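Putative cell invasion protein with MAC/Perforin domain (Bacteroides thetaiotaomicron VPI-5482, PDB 3KK7) belongs to the membrane-attack complex/perforin family and is a putative cell invasion protein whose precise role remains to be established. Local coordinates at residues I284-I295 / S307-I318. Sequence-based numbering, arbitrary orientation.
Sequences ITNKFSALSYSI and STPPYDITNYSI
Tyr293 and Tyr311 form an antiparallel hydrogen-bonded pair, their N and O atoms joined both ways, and Ile313 N extends the ladder to Leu291 O (3.0 Å) in a nearly straight bond. The short strand 311-312 thus borders strand 288-298, whose other edge pairs with strand 220-230 in the antiparallel sheet of the MACPF domain. Past the ladder the 307-318 segment bends back past the end of the Tyr293 side chain, and Asp312 OD1 braces the bend as an Asx turn by accepting from Thr314 N. With CG set between its own backbone N and carbonyl carbon (chi1 74°), the Tyr293 ring reaches across to this loop. Its OH donates to Tyr316 O (2.5 Å), which lies in the ring plane, although the hydroxyl itself sits well above the plane of that carbonyl. Ile313 CD1 packs against CD1 of the ring, while Ile313 CG2 meets Ile284 CD1 at 3.6 Å. Beyond the ring, Ile295 and Ile318 meet tip to tip. At the far end Ser294 OG donates to Thr308 O (2.6 Å), and Thr308 OG1 receives Ile295 N (3.2 Å). A phenylalanine in place of Tyr293 would probably keep the apolar packing but leave Tyr316 O without its hydroxyl donor and the loop less firmly tied. Backbone pairing sets the register, then, while a mostly apolar side chain spends its one polar group, the hydroxyl, on the carbonyl of the returning loop.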
loop_
_atom_site.group_PDB
_atom_site.type_symbol
_atom_site.label_atom_id
_atom_site.label_comp_id
_atom_site.label_asym_id
_atom_site.label_seq_id
_atom_site.Cartn_x
_atom_site.Cartn_y
_atom_site.Cartn_z
ATOM N N ILE A 284 33.207 -6.609 24.066
ATOM C CA ILE A 284 32.803 -6.939 22.708
ATOM C C ILE A 284 33.618 -8.088 22.163
ATOM O O ILE A 284 33.084 -9.082 21.696
ATOM C CB ILE A 284 32.930 -5.702 21.792
ATOM C CG1 ILE A 284 31.785 -4.734 22.102
ATOM C CG2 ILE A 284 32.885 -6.090 20.337
ATOM C CD1 ILE A 284 32.060 -3.367 21.662
ATOM N N THR A 285 34.920 -7.961 22.245
ATOM C CA THR A 285 35.805 -8.978 21.705
ATOM C C THR A 285 35.667 -10.350 22.397
ATOM O O THR A 285 35.874 -11.380 21.758
ATOM C CB THR A 285 37.248 -8.494 21.764
ATOM O OG1 THR A 285 37.559 -8.146 23.120
ATOM C CG2 THR A 285 37.416 -7.284 20.849
ATOM N N ASN A 286 35.316 -10.351 23.682
ATOM C CA ASN A 286 35.037 -11.588 24.411
ATOM C C ASN A 286 33.859 -12.393 23.842
ATOM O O ASN A 286 33.778 -13.598 24.051
ATOM C CB ASN A 286 34.763 -11.307 25.892
ATOM C CG ASN A 286 36.033 -10.934 26.698
ATOM O OD1 ASN A 286 37.181 -11.032 26.226
ATOM N ND2 ASN A 286 35.807 -10.498 27.937
ATOM N N LYS A 287 32.954 -11.736 23.127
ATOM C CA LYS A 287 31.827 -12.425 22.498
ATOM C C LYS A 287 31.868 -12.446 20.973
ATOM O O LYS A 287 31.307 -13.348 20.354
ATOM C CB LYS A 287 30.517 -11.779 22.962
ATOM C CG LYS A 287 30.241 -11.902 24.464
ATOM C CD LYS A 287 30.309 -13.357 24.967
ATOM C CE LYS A 287 30.065 -13.443 26.448
ATOM N NZ LYS A 287 29.670 -14.819 26.789
ATOM N N PHE A 288 32.522 -11.465 20.360
ATOM C CA PHE A 288 32.499 -11.339 18.902
ATOM C C PHE A 288 33.879 -11.348 18.289
ATOM O O PHE A 288 34.769 -10.656 18.762
ATOM C CB PHE A 288 31.835 -10.024 18.499
ATOM C CG PHE A 288 30.370 -9.970 18.778
ATOM C CD1 PHE A 288 29.465 -10.471 17.853
ATOM C CD2 PHE A 288 29.891 -9.409 19.956
ATOM C CE1 PHE A 288 28.081 -10.421 18.092
ATOM C CE2 PHE A 288 28.505 -9.348 20.207
ATOM C CZ PHE A 288 27.601 -9.849 19.259
ATOM N N SER A 289 34.026 -12.100 17.201
ATOM C CA SER A 289 35.248 -12.060 16.376
ATOM C C SER A 289 35.237 -10.832 15.485
ATOM O O SER A 289 36.262 -10.433 14.985
ATOM C CB SER A 289 35.389 -13.329 15.511
ATOM O OG SER A 289 35.368 -14.498 16.305
ATOM N N ALA A 290 34.068 -10.244 15.250
ATOM C CA ALA A 290 34.006 -8.929 14.590
ATOM C C ALA A 290 32.650 -8.350 14.884
ATOM O O ALA A 290 31.658 -9.098 14.883
ATOM C CB ALA A 290 34.205 -9.049 13.072
ATOM N N LEU A 291 32.596 -7.045 15.152
ATOM C CA LEU A 291 31.329 -6.306 15.254
ATOM C C LEU A 291 31.517 -4.957 14.608
ATOM O O LEU A 291 32.303 -4.163 15.077
ATOM C CB LEU A 291 30.895 -6.103 16.702
ATOM C CG LEU A 291 29.539 -5.396 16.876
ATOM C CD1 LEU A 291 28.393 -6.180 16.235
ATOM C CD2 LEU A 291 29.296 -5.204 18.341
ATOM N N SER A 292 30.768 -4.711 13.543
ATOM C CA SER A 292 30.890 -3.492 12.767
ATOM C C SER A 292 29.606 -2.717 12.845
ATOM O O SER A 292 28.578 -3.288 13.205
ATOM C CB SER A 292 31.198 -3.822 11.326
ATOM O OG SER A 292 32.544 -4.238 11.240
ATOM N N TYR A 293 29.666 -1.417 12.535
ATOM C CA TYR A 293 28.463 -0.553 12.590
ATOM C C TYR A 293 28.441 0.534 11.552
ATOM O O TYR A 293 29.464 0.888 11.003
ATOM C CB TYR A 293 28.340 0.117 13.947
ATOM C CG TYR A 293 29.320 1.274 14.214
ATOM C CD1 TYR A 293 30.631 1.027 14.612
ATOM C CD2 TYR A 293 28.906 2.612 14.147
ATOM C CE1 TYR A 293 31.511 2.065 14.898
ATOM C CE2 TYR A 293 29.810 3.676 14.421
ATOM C CZ TYR A 293 31.097 3.387 14.802
ATOM O OH TYR A 293 31.996 4.379 15.070
ATOM N N SER A 294 27.258 1.068 11.306
ATOM C CA SER A 294 27.102 2.209 10.455
ATOM C C SER A 294 26.035 3.082 11.078
ATOM O O SER A 294 25.028 2.578 11.541
ATOM C CB SER A 294 26.702 1.769 9.044
ATOM O OG SER A 294 26.314 2.864 8.225
ATOM N N ILE A 295 26.260 4.388 11.120
ATOM C CA ILE A 295 25.249 5.280 11.643
ATOM C C ILE A 295 24.743 6.253 10.588
ATOM O O ILE A 295 25.348 6.415 9.520
ATOM C CB ILE A 295 25.733 6.045 12.853
ATOM C CG1 ILE A 295 26.907 6.942 12.503
ATOM C CG2 ILE A 295 26.099 5.101 13.947
ATOM C CD1 ILE A 295 26.901 8.177 13.372
ATOM N N SER A 307 24.070 7.452 5.356
ATOM C CA SER A 307 24.619 6.353 6.148
ATOM C C SER A 307 26.120 6.277 5.974
ATOM O O SER A 307 26.596 6.388 4.851
ATOM C CB SER A 307 23.950 5.022 5.773
ATOM O OG SER A 307 22.766 4.852 6.545
ATOM N N THR A 308 26.867 6.105 7.069
ATOM C CA THR A 308 28.334 6.005 7.003
ATOM C C THR A 308 28.816 4.641 6.485
ATOM O O THR A 308 28.128 3.630 6.601
ATOM C CB THR A 308 28.999 6.158 8.375
ATOM O OG1 THR A 308 28.705 5.005 9.194
ATOM C CG2 THR A 308 28.582 7.452 9.066
ATOM N N PRO A 309 30.031 4.595 5.936
ATOM C CA PRO A 309 30.588 3.302 5.667
ATOM C C PRO A 309 30.674 2.513 6.960
ATOM O O PRO A 309 30.568 3.094 8.041
ATOM C CB PRO A 309 32.003 3.615 5.157
ATOM C CG PRO A 309 31.988 5.031 4.732
ATOM C CD PRO A 309 30.958 5.693 5.591
ATOM N N PRO A 310 30.904 1.204 6.859
ATOM C CA PRO A 310 30.960 0.375 8.040
ATOM C C PRO A 310 32.311 0.471 8.747
ATOM O O PRO A 310 33.349 0.522 8.093
ATOM C CB PRO A 310 30.697 -1.033 7.495
ATOM C CG PRO A 310 31.222 -0.993 6.144
ATOM C CD PRO A 310 31.073 0.411 5.634
ATOM N N TYR A 311 32.257 0.484 10.080
ATOM C CA TYR A 311 33.417 0.650 10.923
ATOM C C TYR A 311 33.424 -0.429 11.982
ATOM O O TYR A 311 32.362 -0.839 12.460
ATOM C CB TYR A 311 33.392 2.044 11.605
ATOM C CG TYR A 311 33.418 3.205 10.633
ATOM C CD1 TYR A 311 34.475 3.357 9.739
ATOM C CD2 TYR A 311 32.385 4.148 10.596
ATOM C CE1 TYR A 311 34.508 4.414 8.834
ATOM C CE2 TYR A 311 32.410 5.217 9.695
ATOM C CZ TYR A 311 33.480 5.339 8.819
ATOM O OH TYR A 311 33.541 6.374 7.907
ATOM N N ASP A 312 34.626 -0.884 12.336
ATOM C CA ASP A 312 34.792 -1.791 13.461
ATOM C C ASP A 312 34.566 -0.994 14.763
ATOM O O ASP A 312 35.244 0.029 15.019
ATOM C CB ASP A 312 36.175 -2.448 13.446
ATOM C CG ASP A 312 36.408 -3.355 14.644
ATOM O OD1 ASP A 312 36.340 -2.848 15.786
ATOM O OD2 ASP A 312 36.675 -4.571 14.446
ATOM N N ILE A 313 33.634 -1.492 15.580
ATOM C CA ILE A 313 33.175 -0.812 16.795
ATOM C C ILE A 313 34.299 -0.475 17.779
ATOM O O ILE A 313 34.242 0.557 18.465
ATOM C CB ILE A 313 32.064 -1.646 17.503
ATOM C CG1 ILE A 313 31.241 -0.782 18.466
ATOM C CG2 ILE A 313 32.657 -2.863 18.199
ATOM C CD1 ILE A 313 30.389 0.258 17.800
ATOM N N THR A 314 35.324 -1.319 17.829
ATOM C CA THR A 314 36.442 -1.106 18.732
ATOM C C THR A 314 37.552 -0.224 18.131
ATOM O O THR A 314 38.460 0.179 18.839
ATOM C CB THR A 314 37.094 -2.430 19.085
ATOM O OG1 THR A 314 37.774 -2.943 17.932
ATOM C CG2 THR A 314 36.060 -3.439 19.539
ATOM N N ASN A 315 37.497 0.048 16.830
ATOM C CA ASN A 315 38.549 0.796 16.159
ATOM C C ASN A 315 38.165 2.240 15.909
ATOM O O ASN A 315 39.017 3.123 15.970
ATOM C CB ASN A 315 38.901 0.136 14.826
ATOM C CG ASN A 315 40.174 0.717 14.192
ATOM O OD1 ASN A 315 41.255 0.780 14.828
ATOM N ND2 ASN A 315 40.060 1.103 12.914
ATOM N N TYR A 316 36.894 2.502 15.613
ATOM C CA TYR A 316 36.525 3.851 15.252
ATOM C C TYR A 316 35.300 4.343 15.991
ATOM O O TYR A 316 34.240 3.715 15.971
ATOM C CB TYR A 316 36.349 3.954 13.744
ATOM C CG TYR A 316 36.159 5.370 13.268
ATOM C CD1 TYR A 316 37.210 6.311 13.362
ATOM C CD2 TYR A 316 34.942 5.786 12.728
ATOM C CE1 TYR A 316 37.046 7.627 12.922
ATOM C CE2 TYR A 316 34.758 7.097 12.306
ATOM C CZ TYR A 316 35.817 8.013 12.402
ATOM O OH TYR A 316 35.635 9.308 11.984
ATOM N N SER A 317 35.471 5.489 16.642
ATOM C CA SER A 317 34.426 6.138 17.413
ATOM C C SER A 317 34.088 7.463 16.792
ATOM O O SER A 317 34.973 8.161 16.306
ATOM C CB SER A 317 34.900 6.385 18.841
ATOM O OG SER A 317 35.085 5.140 19.485
ATOM N N ILE A 318 32.804 7.801 16.848
ATOM C CA ILE A 318 32.289 9.034 16.320
ATOM C C ILE A 318 31.649 9.835 17.435
ATOM O O ILE A 318 30.815 9.305 18.163
ATOM C CB ILE A 318 31.203 8.772 15.306
ATOM C CG1 ILE A 318 31.678 7.751 14.260
ATOM C CG2 ILE A 318 30.772 10.095 14.671
ATOM C CD1 ILE A 318 30.574 7.349 13.243
HETATM O O HOH W 1 23.056 3.361 8.587
#